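Local coordinates for CurD (Moorea producens 3L, PDB 5KP7), which probably acts as a hydroxymethylglutaryl-CoA synthase-like acyltransferase of the thiolase-like superfamily and binds 4'-phosphopantetheine, at residues G29-S34 against T204-Q209; A162-T167 against L199-T204; D263-F268 against R291-K296; D269-H274 against Q305-P310. The protein carries 3 engineered substitutions. One frame throughout, in Å; residues are numbered along the deposited sequence.

Interaction 1: G29-S34 against T204-Q209; sequences GIEALS and TPHIFQ
I30 pairs with F208 in a short antiparallel ladder, next to the non-hydrogen-bonded pair G29 with Q209, and its carbonyl oxygen is gripped twice. I30 O accepts from I207 N at 2.9 Å and from F208 N at 3.1 Å, the latter on a lone pair; I207 and F208 both face I30, a classic beta bulge. In return I30 N donates to F208 O. The side chain of I30 lies across the start of F208: its CB is 3.9 Å from F208 CB, CG1 follows slightly farther off, and CD1 ends 3.9 Å from both F208 CB and F208 CD2, meeting the ring obliquely. CG1 lies beside the backbone N (chi1 -60°), which carries CD1 along F208, while CG2 turns to I207 CB. At G29, a side chain would run into F208 O, which instead receives a CA-H...O contact. E31 and A32 form a second classic bulge opposite L200, where the chain turns a corner; the E31 side chain runs extended beside T204 and H206, and S202 and K161 hold its carboxylate. Strand 29-36 lies between strands 195-202 and 208-219 in the large mixed sheet; I30 and F208 pack on L330 of helix 325-336, whereas A32 faces helix 75-89.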
loop_
_atom_site.group_PDB
_atom_site.type_symbol
_atom_site.label_atom_id
_atom_site.label_comp_id
_atom_site.label_asym_id
_atom_site.label_seq_id
_atom_site.Cartn_x
_atom_site.Cartn_y
_atom_site.Cartn_z
ATOM N N GLY A 29 3.890 -11.786 17.483
ATOM C CA GLY A 29 4.135 -11.033 16.261
ATOM C C GLY A 29 4.341 -11.906 15.055
ATOM O O GLY A 29 3.767 -13.014 14.968
ATOM N N ILE A 30 5.167 -11.420 14.132
ATOM C CA ILE A 30 5.329 -12.074 12.853
ATOM C C ILE A 30 6.462 -13.073 12.975
ATOM O O ILE A 30 7.608 -12.675 13.177
ATOM C CB ILE A 30 5.613 -11.054 11.713
ATOM C CG1 ILE A 30 4.437 -10.070 11.591
ATOM C CG2 ILE A 30 5.818 -11.785 10.405
ATOM C CD1 ILE A 30 4.715 -8.865 10.698
ATOM N N GLU A 31 6.117 -14.360 12.855
ATOM C CA GLU A 31 7.080 -15.473 12.847
ATOM C C GLU A 31 7.758 -15.639 11.499
ATOM O O GLU A 31 8.932 -15.987 11.426
ATOM C CB GLU A 31 6.352 -16.786 13.240
ATOM C CG GLU A 31 7.192 -18.040 13.119
ATOM C CD GLU A 31 6.530 -19.321 13.589
ATOM O OE1 GLU A 31 5.665 -19.280 14.496
ATOM O OE2 GLU A 31 6.921 -20.395 13.057
ATOM N N ALA A 32 7.022 -15.388 10.424
ATOM C CA ALA A 32 7.554 -15.502 9.070
ATOM C C ALA A 32 6.802 -14.579 8.137
ATOM O O ALA A 32 5.621 -14.297 8.353
ATOM C CB ALA A 32 7.466 -16.946 8.590
ATOM N N LEU A 33 7.521 -14.056 7.138
ATOM C CA LEU A 33 6.936 -13.120 6.183
ATOM C C LEU A 33 7.461 -13.496 4.805
ATOM O O LEU A 33 8.682 -13.643 4.613
ATOM C CB LEU A 33 7.373 -11.679 6.527
ATOM C CG LEU A 33 6.819 -10.503 5.689
ATOM C CD1 LEU A 33 6.969 -9.203 6.445
ATOM C CD2 LEU A 33 7.494 -10.352 4.344
ATOM N N SER A 34 6.562 -13.571 3.837
ATOM C CA SER A 34 6.946 -13.900 2.476
ATOM C C SER A 34 6.143 -13.039 1.506
ATOM O O SER A 34 5.025 -12.603 1.828
ATOM C CB SER A 34 6.773 -15.395 2.246
ATOM O OG SER A 34 7.035 -15.731 0.904
ATOM N N THR A 204 6.061 -16.999 18.818
ATOM C CA THR A 204 7.516 -16.932 18.573
ATOM C C THR A 204 7.793 -16.031 17.354
ATOM O O THR A 204 8.026 -16.516 16.246
ATOM C CB THR A 204 8.131 -18.331 18.383
ATOM O OG1 THR A 204 7.491 -18.990 17.286
ATOM C CG2 THR A 204 7.965 -19.156 19.655
ATOM N N PRO A 205 7.765 -14.712 17.564
ATOM C CA PRO A 205 7.863 -13.748 16.448
ATOM C C PRO A 205 9.286 -13.551 15.973
ATOM O O PRO A 205 9.919 -12.553 16.311
ATOM C CB PRO A 205 7.306 -12.463 17.069
ATOM C CG PRO A 205 7.634 -12.578 18.496
ATOM C CD PRO A 205 7.431 -14.028 18.826
ATOM N N HIS A 206 9.779 -14.500 15.191
ATOM C CA HIS A 206 11.156 -14.471 14.715
ATOM C C HIS A 206 11.512 -13.259 13.867
ATOM O O HIS A 206 12.689 -12.895 13.835
ATOM C CB HIS A 206 11.502 -15.712 13.896
ATOM C CG HIS A 206 11.291 -17.003 14.629
ATOM N ND1 HIS A 206 11.670 -17.187 15.942
ATOM C CD2 HIS A 206 10.773 -18.182 14.223
ATOM C CE1 HIS A 206 11.362 -18.413 16.322
ATOM N NE2 HIS A 206 10.810 -19.036 15.300
ATOM N N ILE A 207 10.538 -12.677 13.172
ATOM C CA ILE A 207 10.786 -11.525 12.280
ATOM C C ILE A 207 10.438 -10.177 12.919
ATOM O O ILE A 207 11.263 -9.250 12.886
ATOM C CB ILE A 207 10.021 -11.656 10.954
ATOM C CG1 ILE A 207 10.363 -12.962 10.223
ATOM C CG2 ILE A 207 10.254 -10.445 10.045
ATOM C CD1 ILE A 207 11.819 -13.146 9.897
ATOM N N PHE A 208 9.236 -10.052 13.496
ATOM C CA PHE A 208 8.742 -8.759 13.983
ATOM C C PHE A 208 8.024 -8.951 15.287
ATOM O O PHE A 208 6.929 -9.518 15.313
ATOM C CB PHE A 208 7.817 -8.116 12.929
ATOM C CG PHE A 208 7.453 -6.654 13.165
ATOM C CD1 PHE A 208 8.432 -5.658 13.223
ATOM C CD2 PHE A 208 6.112 -6.250 13.255
ATOM C CE1 PHE A 208 8.084 -4.312 13.359
ATOM C CE2 PHE A 208 5.768 -4.903 13.394
ATOM C CZ PHE A 208 6.765 -3.934 13.443
ATOM N N GLN A 209 8.639 -8.467 16.368
ATOM C CA GLN A 209 8.106 -8.582 17.711
ATOM C C GLN A 209 7.195 -7.362 17.973
ATOM O O GLN A 209 7.696 -6.255 18.062
ATOM C CB GLN A 209 9.295 -8.665 18.695
ATOM C CG GLN A 209 10.224 -9.885 18.477
ATOM C CD GLN A 209 11.510 -9.662 17.643
ATOM O OE1 GLN A 209 12.186 -8.628 17.754
ATOM N NE2 GLN A 209 11.901 -10.704 16.858
#

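Interaction 2: A162-T167 against L199-T204; sequences ALVIAT and LLVSDT
A regular antiparallel strand pairing joins A162-V164 to L199-V201 deep in the large mixed sheet, part of the helix-covered core of this thiolase-like fold, where strand 161-168 lies between strands 98-104 and 195-202. A162 with V201 and V164 with L199 are hydrogen-bonded pairs, and L163 with L200 is the non-hydrogen-bonded pair between them. Each hydrogen-bonded pair closes a ring of two bonds. V201 N donates to A162 O at 2.8 Å and A162 N to V201 O at 3.0 Å; V164 N reaches L199 O at 2.8 Å and L199 N reaches V164 O at 2.7 Å. All four are nearly straight, the N-H...O angles lying between 166° and 172°. L163 CA and L200 CA add CA-H...O contacts to L199 O and A162 O.

The side chains divide between the two faces. A162, V164, L199 and V201 share one, where V164 CG2 and V201 CG2 approach diagonally to 4.4 Å; A162 and V164 rest on A148 of helix 140-154, and V201 on L145. L163 and L200 share the other. Both extend CG opposite the backbone N (chi1 -179° in L163), and their CD1 methyls lean over the opposing backbone, L163 CD1 lying 3.6 Å from L199 O. Past the ladder, S202 OG accepts from T204 N, an ST turn that starts the exit from the strand.

Cohesion here is thus mainly backbone: the two hydrogen-bonded pairs satisfy each other's buried peptide groups, L163 and L200 bond to the next strands outward, and the paired residues present only aliphatic groups to the layers packed against the sheet.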
loop_
_atom_site.group_PDB
_atom_site.type_symbol
_atom_site.label_atom_id
_atom_site.label_comp_id
_atom_site.label_asym_id
_atom_site.label_seq_id
_atom_site.Cartn_x
_atom_site.Cartn_y
_atom_site.Cartn_z
ATOM N N ALA A 162 -1.668 -18.174 13.264
ATOM C CA ALA A 162 -2.582 -17.613 12.277
ATOM C C ALA A 162 -1.811 -17.279 11.034
ATOM O O ALA A 162 -0.661 -16.839 11.112
ATOM C CB ALA A 162 -3.303 -16.362 12.819
ATOM N N LEU A 163 -2.444 -17.433 9.879
ATOM C CA LEU A 163 -1.846 -17.028 8.622
ATOM C C LEU A 163 -2.675 -15.880 8.056
ATOM O O LEU A 163 -3.869 -16.049 7.808
ATOM C CB LEU A 163 -1.826 -18.201 7.638
ATOM C CG LEU A 163 -1.222 -17.996 6.259
ATOM C CD1 LEU A 163 0.257 -17.702 6.354
ATOM C CD2 LEU A 163 -1.491 -19.221 5.377
ATOM N N VAL A 164 -2.037 -14.730 7.886
ATOM C CA VAL A 164 -2.708 -13.530 7.382
ATOM C C VAL A 164 -2.088 -13.210 6.035
ATOM O O VAL A 164 -0.862 -13.035 5.948
ATOM C CB VAL A 164 -2.519 -12.334 8.340
ATOM C CG1 VAL A 164 -3.157 -11.082 7.744
ATOM C CG2 VAL A 164 -3.096 -12.637 9.725
ATOM N N ILE A 165 -2.905 -13.162 4.982
ATOM C CA ILE A 165 -2.379 -12.868 3.653
ATOM C C ILE A 165 -3.129 -11.702 3.080
ATOM O O ILE A 165 -4.353 -11.752 2.891
ATOM C CB ILE A 165 -2.461 -14.051 2.659
ATOM C CG1 ILE A 165 -1.914 -15.337 3.282
ATOM C CG2 ILE A 165 -1.714 -13.710 1.370
ATOM C CD1 ILE A 165 -2.182 -16.569 2.438
ATOM N N ALA A 166 -2.393 -10.627 2.815
ATOM C CA ALA A 166 -2.921 -9.458 2.133
ATOM C C ALA A 166 -2.601 -9.637 0.646
ATOM O O ALA A 166 -1.443 -9.851 0.272
ATOM C CB ALA A 166 -2.314 -8.161 2.666
ATOM N N THR A 167 -3.635 -9.640 -0.177
ATOM C CA THR A 167 -3.505 -9.900 -1.614
ATOM C C THR A 167 -4.405 -8.992 -2.410
ATOM O O THR A 167 -5.584 -8.836 -2.068
ATOM C CB THR A 167 -3.789 -11.394 -1.952
ATOM O OG1 THR A 167 -3.618 -11.587 -3.340
ATOM C CG2 THR A 167 -5.184 -11.816 -1.521
ATOM N N LEU A 199 1.858 -13.350 6.143
ATOM C CA LEU A 199 2.409 -13.290 7.501
ATOM C C LEU A 199 1.975 -14.500 8.299
ATOM O O LEU A 199 0.765 -14.806 8.368
ATOM C CB LEU A 199 1.913 -12.054 8.264
ATOM C CG LEU A 199 2.062 -10.692 7.598
ATOM C CD1 LEU A 199 1.551 -9.583 8.509
ATOM C CD2 LEU A 199 3.480 -10.442 7.186
ATOM N N LEU A 200 2.927 -15.186 8.928
ATOM C CA LEU A 200 2.605 -16.192 9.922
ATOM C C LEU A 200 2.725 -15.524 11.263
ATOM O O LEU A 200 3.755 -14.955 11.556
ATOM C CB LEU A 200 3.557 -17.380 9.799
ATOM C CG LEU A 200 3.334 -18.604 10.698
ATOM C CD1 LEU A 200 1.995 -19.237 10.381
ATOM C CD2 LEU A 200 4.470 -19.597 10.610
ATOM N N VAL A 201 1.658 -15.572 12.062
ATOM C CA VAL A 201 1.601 -14.886 13.334
ATOM C C VAL A 201 1.531 -15.918 14.476
ATOM O O VAL A 201 0.737 -16.865 14.420
ATOM C CB VAL A 201 0.383 -13.931 13.387
ATOM C CG1 VAL A 201 0.248 -13.266 14.751
ATOM C CG2 VAL A 201 0.498 -12.915 12.250
ATOM N N SER A 202 2.341 -15.710 15.521
ATOM C CA SER A 202 2.455 -16.670 16.601
ATOM C C SER A 202 3.110 -16.043 17.840
ATOM O O SER A 202 3.427 -14.847 17.847
ATOM C CB SER A 202 3.322 -17.852 16.140
ATOM O OG SER A 202 4.705 -17.506 16.190
ATOM N N ASP A 203 3.298 -16.874 18.860
ATOM C CA ASP A 203 3.997 -16.489 20.076
ATOM C C ASP A 203 5.525 -16.640 19.986
ATOM O O ASP A 203 6.189 -16.468 20.982
ATOM C CB ASP A 203 3.434 -17.238 21.288
ATOM C CG ASP A 203 3.713 -18.731 21.255
ATOM O OD1 ASP A 203 4.287 -19.251 20.272
ATOM O OD2 ASP A 203 3.340 -19.401 22.244
ATOM N N THR A 204 6.061 -16.999 18.818
ATOM C CA THR A 204 7.516 -16.932 18.573
ATOM C C THR A 204 7.793 -16.031 17.354
ATOM O O THR A 204 8.026 -16.516 16.246
ATOM C CB THR A 204 8.131 -18.331 18.383
ATOM O OG1 THR A 204 7.491 -18.990 17.286
ATOM C CG2 THR A 204 7.965 -19.156 19.655
#

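Interaction 3: D263-F268 against R291-K296; sequences DYRESF and RLKRAK
K293 reaches D263 in a salt bridge, with NZ 2.7 Å from OD1 on that oxygen's syn side. The other oxygen turns back into its own loop: D263 OD2 accepts from R265 N, above the carboxylate plane, and from E266 N on the anti side, both at 2.9 Å. The carboxylate is thus held at both oxygens, its rotation fixed by three bonds. With an alanine here, the K293 ammonium would probably lose its counter-charge and the amides of R265 and E266 their acceptor, leaving the turn less firmly fixed.

The lysine gets there by turning about CB-CG and CG-CD (chi2 -59°, chi3 -60°), which carries its chain past R265. K293 CE comes within 3.4 Å of R265 NH2, and K293 CB lies over one face of the guanidinium. The two cations, with R265 NH2 and K293 NZ 4.2 Å apart, would probably repel mildly, but R265 has its own acid, E299 of helix 297-307, and K293 has D263. Beside the charged pair, L292 CD1 sits 3.8 Å from Y264 CG, an off-centre CH-pi contact in which the side chains cross at about a right angle. The Y264 ring also meets Y252 edge-to-face.

D263 forms an Asx turn and an Asx motif, opening the helix-like turn 264-267; through it the loop leading into strand 270-273 is clasped to the C-terminal end of helix 278-293.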
loop_
_atom_site.group_PDB
_atom_site.type_symbol
_atom_site.label_atom_id
_atom_site.label_comp_id
_atom_site.label_asym_id
_atom_site.label_seq_id
_atom_site.Cartn_x
_atom_site.Cartn_y
_atom_site.Cartn_z
ATOM N N ASP A 263 8.567 9.665 21.158
ATOM C CA ASP A 263 9.026 10.772 20.319
ATOM C C ASP A 263 9.094 10.315 18.876
ATOM O O ASP A 263 9.651 9.265 18.614
ATOM C CB ASP A 263 10.408 11.255 20.778
ATOM C CG ASP A 263 10.859 12.486 20.028
ATOM O OD1 ASP A 263 10.606 13.607 20.546
ATOM O OD2 ASP A 263 11.446 12.350 18.941
ATOM N N TYR A 264 8.535 11.098 17.957
ATOM C CA TYR A 264 8.420 10.673 16.568
ATOM C C TYR A 264 9.782 10.477 15.889
ATOM O O TYR A 264 9.889 9.653 15.004
ATOM C CB TYR A 264 7.583 11.659 15.775
ATOM C CG TYR A 264 7.219 11.220 14.390
ATOM C CD1 TYR A 264 6.253 10.218 14.172
ATOM C CD2 TYR A 264 7.781 11.828 13.289
ATOM C CE1 TYR A 264 5.914 9.810 12.896
ATOM C CE2 TYR A 264 7.435 11.439 12.005
ATOM C CZ TYR A 264 6.486 10.441 11.826
ATOM O OH TYR A 264 6.120 10.045 10.570
ATOM N N ARG A 265 10.799 11.228 16.304
ATOM C CA ARG A 265 12.158 10.987 15.808
ATOM C C ARG A 265 12.877 9.941 16.631
ATOM O O ARG A 265 13.415 8.990 16.086
ATOM C CB ARG A 265 12.997 12.263 15.778
ATOM C CG ARG A 265 14.397 12.005 15.224
ATOM C CD ARG A 265 15.115 13.251 14.736
ATOM N NE ARG A 265 14.874 14.396 15.593
ATOM C CZ ARG A 265 14.822 15.678 15.192
ATOM N NH1 ARG A 265 14.999 16.039 13.907
ATOM N NH2 ARG A 265 14.586 16.624 16.096
ATOM N N GLU A 266 12.903 10.114 17.941
ATOM C CA GLU A 266 13.793 9.310 18.784
ATOM C C GLU A 266 13.353 7.881 19.041
ATOM O O GLU A 266 14.200 7.031 19.261
ATOM C CB GLU A 266 14.048 10.006 20.140
ATOM C CG GLU A 266 14.682 11.373 20.009
ATOM C CD GLU A 266 16.002 11.323 19.262
ATOM O OE1 GLU A 266 16.898 10.534 19.665
ATOM O OE2 GLU A 266 16.162 12.068 18.266
ATOM N N SER A 267 12.050 7.600 19.021
ATOM C CA SER A 267 11.568 6.279 19.398
ATOM C C SER A 267 11.548 5.280 18.265
ATOM O O SER A 267 11.397 4.100 18.517
ATOM C CB SER A 267 10.163 6.384 19.991
ATOM O OG SER A 267 10.215 7.239 21.127
ATOM N N PHE A 268 11.638 5.746 17.019
ATOM C CA PHE A 268 11.492 4.873 15.854
ATOM C C PHE A 268 12.754 4.972 15.025
ATOM O O PHE A 268 13.099 6.039 14.537
ATOM C CB PHE A 268 10.252 5.253 15.026
ATOM C CG PHE A 268 9.010 5.297 15.846
ATOM C CD1 PHE A 268 8.420 4.124 16.275
ATOM C CD2 PHE A 268 8.477 6.513 16.261
ATOM C CE1 PHE A 268 7.296 4.149 17.071
ATOM C CE2 PHE A 268 7.364 6.547 17.075
ATOM C CZ PHE A 268 6.761 5.361 17.475
ATOM N N ARG A 291 5.428 19.437 12.069
ATOM C CA ARG A 291 4.482 19.700 13.164
ATOM C C ARG A 291 4.985 19.179 14.522
ATOM O O ARG A 291 4.938 19.903 15.529
ATOM C CB ARG A 291 3.113 19.125 12.831
ATOM C CG ARG A 291 1.985 19.581 13.769
ATOM C CD ARG A 291 0.662 18.923 13.406
ATOM N NE ARG A 291 0.891 17.512 13.132
ATOM C CZ ARG A 291 0.968 16.525 14.038
ATOM N NH1 ARG A 291 0.773 16.746 15.348
ATOM N NH2 ARG A 291 1.233 15.287 13.613
ATOM N N LEU A 292 5.521 17.962 14.555
ATOM C CA LEU A 292 5.882 17.335 15.832
ATOM C C LEU A 292 7.256 17.759 16.347
ATOM O O LEU A 292 7.463 17.853 17.549
ATOM C CB LEU A 292 5.827 15.815 15.717
ATOM C CG LEU A 292 4.420 15.259 15.493
ATOM C CD1 LEU A 292 4.491 13.809 15.038
ATOM C CD2 LEU A 292 3.568 15.400 16.750
ATOM N N LYS A 293 8.191 17.995 15.442
ATOM C CA LYS A 293 9.575 18.263 15.822
ATOM C C LYS A 293 10.064 19.669 15.437
ATOM O O LYS A 293 11.172 20.045 15.824
ATOM C CB LYS A 293 10.469 17.184 15.198
ATOM C CG LYS A 293 10.181 15.754 15.649
ATOM C CD LYS A 293 10.298 15.493 17.145
ATOM C CE LYS A 293 11.709 15.783 17.670
ATOM N NZ LYS A 293 11.825 15.542 19.134
ATOM N N ARG A 294 9.250 20.444 14.712
ATOM C CA ARG A 294 9.653 21.765 14.180
ATOM C C ARG A 294 10.966 21.720 13.409
ATOM O O ARG A 294 11.797 22.653 13.480
ATOM C CB ARG A 294 9.744 22.785 15.314
ATOM C CG ARG A 294 8.470 22.868 16.125
ATOM C CD ARG A 294 8.735 23.501 17.474
ATOM N NE ARG A 294 7.531 24.184 17.937
ATOM C CZ ARG A 294 7.136 25.401 17.545
ATOM N NH1 ARG A 294 7.848 26.123 16.665
ATOM N NH2 ARG A 294 6.009 25.907 18.043
ATOM N N ALA A 295 11.156 20.631 12.664
ATOM C CA ALA A 295 12.424 20.379 11.992
ATOM C C ALA A 295 12.542 21.254 10.756
ATOM O O ALA A 295 11.532 21.593 10.132
ATOM C CB ALA A 295 12.528 18.912 11.608
ATOM N N LYS A 296 13.781 21.602 10.412
ATOM C CA LYS A 296 14.082 22.425 9.236
ATOM C C LYS A 296 14.132 21.531 7.985
ATOM O O LYS A 296 14.286 20.323 8.122
ATOM C CB LYS A 296 15.414 23.123 9.425
ATOM C CG LYS A 296 15.421 24.131 10.569
ATOM C CD LYS A 296 16.830 24.600 10.918
ATOM C CE LYS A 296 17.555 25.237 9.732
ATOM N NZ LYS A 296 18.830 25.890 10.147
#

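Interaction 4: D269-H274 against Q305-P310; sequences DYLSFH and QRRVMP
L271, on strand 270-273, packs beside R307 at the end of helix 297-307, so the contact fastens the outermost strand, within this chain, of the large mixed sheet to a covering helix. Its buried part is tight. L271 N donates to R307 O at 3.0 Å in a nearly straight bond (174°), though the donor stands 34° out of the carbonyl plane. The two side chains run the same way, and L271 CD1 lies over one face of the guanidinium, 3.8 Å from R307 CZ. R307 CG, anti to the carbonyl carbon (chi1 -61°), comes 3.3 Å from D269 O, and the turn about CG-CD then swings the guanidinium past L271. There NH2 is bound by Y264 and F268, and NE by D303. A methionine in place of R307 would probably leave the carbonyls of Y264 and F268 without this donor and D303 without one of its two arginine partners. The Y270 ring turns its edge to the helix end, with CE1 3.4 Å from R306 O, and V308 CG1 meets F273 CE1 at 4.0 Å.

Toward the exposed R306 the fit is looser: D269 O and R306 NH2 stay 4.3 Å apart, joined by a water that donates to the carbonyl and accepts only weakly from the arginine, whose NH1 is held by a salt bridge to D303. Within the buried part, by contrast, a second water bridges the two chains, donating to both L271 O and V308 O at 2.8 Å.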
loop_
_atom_site.group_PDB
_atom_site.type_symbol
_atom_site.label_atom_id
_atom_site.label_comp_id
_atom_site.label_asym_id
_atom_site.label_seq_id
_atom_site.Cartn_x
_atom_site.Cartn_y
_atom_site.Cartn_z
ATOM N N ASP A 269 13.452 3.860 14.899
ATOM C CA ASP A 269 14.619 3.779 14.003
ATOM C C ASP A 269 14.263 3.864 12.542
ATOM O O ASP A 269 15.034 4.433 11.741
ATOM C CB ASP A 269 15.384 2.504 14.285
ATOM C CG ASP A 269 15.882 2.463 15.695
ATOM O OD1 ASP A 269 16.744 3.296 16.027
ATOM O OD2 ASP A 269 15.380 1.662 16.498
ATOM N N TYR A 270 13.110 3.291 12.182
ATOM C CA TYR A 270 12.570 3.358 10.823
ATOM C C TYR A 270 11.067 3.600 10.895
ATOM O O TYR A 270 10.447 3.333 11.936
ATOM C CB TYR A 270 12.841 2.057 10.064
ATOM C CG TYR A 270 14.316 1.808 9.905
ATOM C CD1 TYR A 270 15.051 2.489 8.948
ATOM C CD2 TYR A 270 14.977 0.962 10.768
ATOM C CE1 TYR A 270 16.416 2.303 8.831
ATOM C CE2 TYR A 270 16.354 0.761 10.664
ATOM C CZ TYR A 270 17.072 1.436 9.701
ATOM O OH TYR A 270 18.454 1.289 9.611
ATOM N N LEU A 271 10.517 4.107 9.800
ATOM C CA LEU A 271 9.074 4.292 9.630
ATOM C C LEU A 271 8.644 3.682 8.315
ATOM O O LEU A 271 9.249 3.951 7.275
ATOM C CB LEU A 271 8.740 5.781 9.638
ATOM C CG LEU A 271 9.036 6.516 10.940
ATOM C CD1 LEU A 271 9.020 8.010 10.683
ATOM C CD2 LEU A 271 8.072 6.136 12.054
ATOM N N SER A 272 7.613 2.823 8.373
ATOM C CA SER A 272 6.995 2.212 7.198
ATOM C C SER A 272 5.563 2.699 7.084
ATOM O O SER A 272 4.877 2.864 8.118
ATOM C CB SER A 272 7.025 0.686 7.278
ATOM O OG SER A 272 8.249 0.201 6.703
ATOM N N PHE A 273 5.132 2.948 5.853
ATOM C CA PHE A 273 3.822 3.574 5.604
ATOM C C PHE A 273 3.092 2.806 4.516
ATOM O O PHE A 273 3.733 2.247 3.605
ATOM C CB PHE A 273 4.024 4.987 5.048
ATOM C CG PHE A 273 4.661 6.001 6.000
ATOM C CD1 PHE A 273 6.028 6.028 6.199
ATOM C CD2 PHE A 273 3.896 7.005 6.576
ATOM C CE1 PHE A 273 6.605 7.018 6.996
ATOM C CE2 PHE A 273 4.461 7.998 7.378
ATOM C CZ PHE A 273 5.829 7.973 7.609
ATOM N N HIS A 274 1.748 2.822 4.551
ATOM C CA HIS A 274 0.991 2.519 3.363
ATOM C C HIS A 274 1.488 3.488 2.291
ATOM O O HIS A 274 1.539 4.685 2.534
ATOM C CB HIS A 274 -0.520 2.709 3.571
ATOM C CG HIS A 274 -1.281 2.563 2.307
ATOM N ND1 HIS A 274 -1.143 1.455 1.518
ATOM C CD2 HIS A 274 -2.084 3.415 1.627
ATOM C CE1 HIS A 274 -1.855 1.600 0.423
ATOM N NE2 HIS A 274 -2.437 2.779 0.463
ATOM N N GLN A 305 15.679 10.176 4.260
ATOM C CA GLN A 305 16.556 9.191 3.630
ATOM C C GLN A 305 16.951 8.085 4.593
ATOM O O GLN A 305 17.030 6.922 4.212
ATOM C CB GLN A 305 17.800 9.836 3.017
ATOM C CG GLN A 305 18.536 8.892 2.075
ATOM C CD GLN A 305 19.712 9.532 1.390
ATOM O OE1 GLN A 305 19.577 10.078 0.305
ATOM N NE2 GLN A 305 20.894 9.515 2.045
ATOM N N ARG A 306 17.205 8.451 5.845
ATOM C CA ARG A 306 17.653 7.490 6.853
ATOM C C ARG A 306 16.542 6.531 7.266
ATOM O O ARG A 306 16.779 5.336 7.355
ATOM C CB ARG A 306 18.163 8.223 8.090
ATOM C CG ARG A 306 18.685 7.305 9.188
ATOM C CD ARG A 306 19.362 8.056 10.328
ATOM N NE ARG A 306 18.450 9.032 10.937
ATOM C CZ ARG A 306 17.693 8.852 12.021
ATOM N NH1 ARG A 306 16.939 9.874 12.440
ATOM N NH2 ARG A 306 17.678 7.705 12.705
ATOM N N ARG A 307 15.352 7.067 7.537
ATOM C CA ARG A 307 14.307 6.309 8.219
ATOM C C ARG A 307 13.169 5.810 7.328
ATOM O O ARG A 307 12.476 4.882 7.704
ATOM C CB ARG A 307 13.712 7.101 9.379
ATOM C CG ARG A 307 14.719 7.476 10.470
ATOM C CD ARG A 307 14.042 7.715 11.813
ATOM N NE ARG A 307 13.231 8.923 11.769
ATOM C CZ ARG A 307 12.132 9.164 12.495
ATOM N NH1 ARG A 307 11.517 10.325 12.355
ATOM N NH2 ARG A 307 11.677 8.293 13.389
ATOM N N VAL A 308 12.974 6.451 6.178
ATOM C CA VAL A 308 11.801 6.191 5.344
ATOM C C VAL A 308 12.175 5.605 3.978
ATOM O O VAL A 308 11.505 4.681 3.495
ATOM C CB VAL A 308 10.981 7.467 5.163
ATOM C CG1 VAL A 308 9.693 7.153 4.413
ATOM C CG2 VAL A 308 10.692 8.111 6.505
ATOM N N MET A 309 13.239 6.094 3.349
ATOM C CA MET A 309 13.624 5.562 2.056
ATOM C C MET A 309 13.819 4.017 2.010
ATOM O O MET A 309 13.444 3.381 1.017
ATOM C CB MET A 309 14.850 6.319 1.534
ATOM C CG MET A 309 15.170 6.088 0.105
ATOM S SD MET A 309 13.942 6.817 -1.026
ATOM C CE MET A 309 14.087 5.458 -2.135
ATOM N N PRO A 310 14.380 3.391 3.074
ATOM C CA PRO A 310 14.589 1.931 2.966
ATOM C C PRO A 310 13.279 1.161 2.710
ATOM O O PRO A 310 13.259 0.224 1.890
ATOM C CB PRO A 310 15.213 1.566 4.325
ATOM C CG PRO A 310 15.970 2.814 4.677
ATOM C CD PRO A 310 15.078 3.947 4.250
HETATM O O HOH W 1 17.727 4.989 11.917
HETATM O O HOH W 2 9.180 3.598 4.495
#

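Interactions 1 and 2 are contacts of adjacent strands in the large mixed sheet, both using 199-209 and sharing T204; E31 of the first bonds to S202 of the second. Both are buried and rest chiefly on backbone hydrogen bonds, regular in interaction 2 and bulged in interaction 1. Interaction 4, also buried, lies at the far edge of that sheet, about 19 Å from interaction 1 between centres, and joins strand to helix with one backbone bond, side-chain packing and bridging waters. Interaction 3, the most peripheral and only partly buried, relies on charge instead. It touches interaction 4 directly, R307 joining the 263-268 loop to helix 297-307.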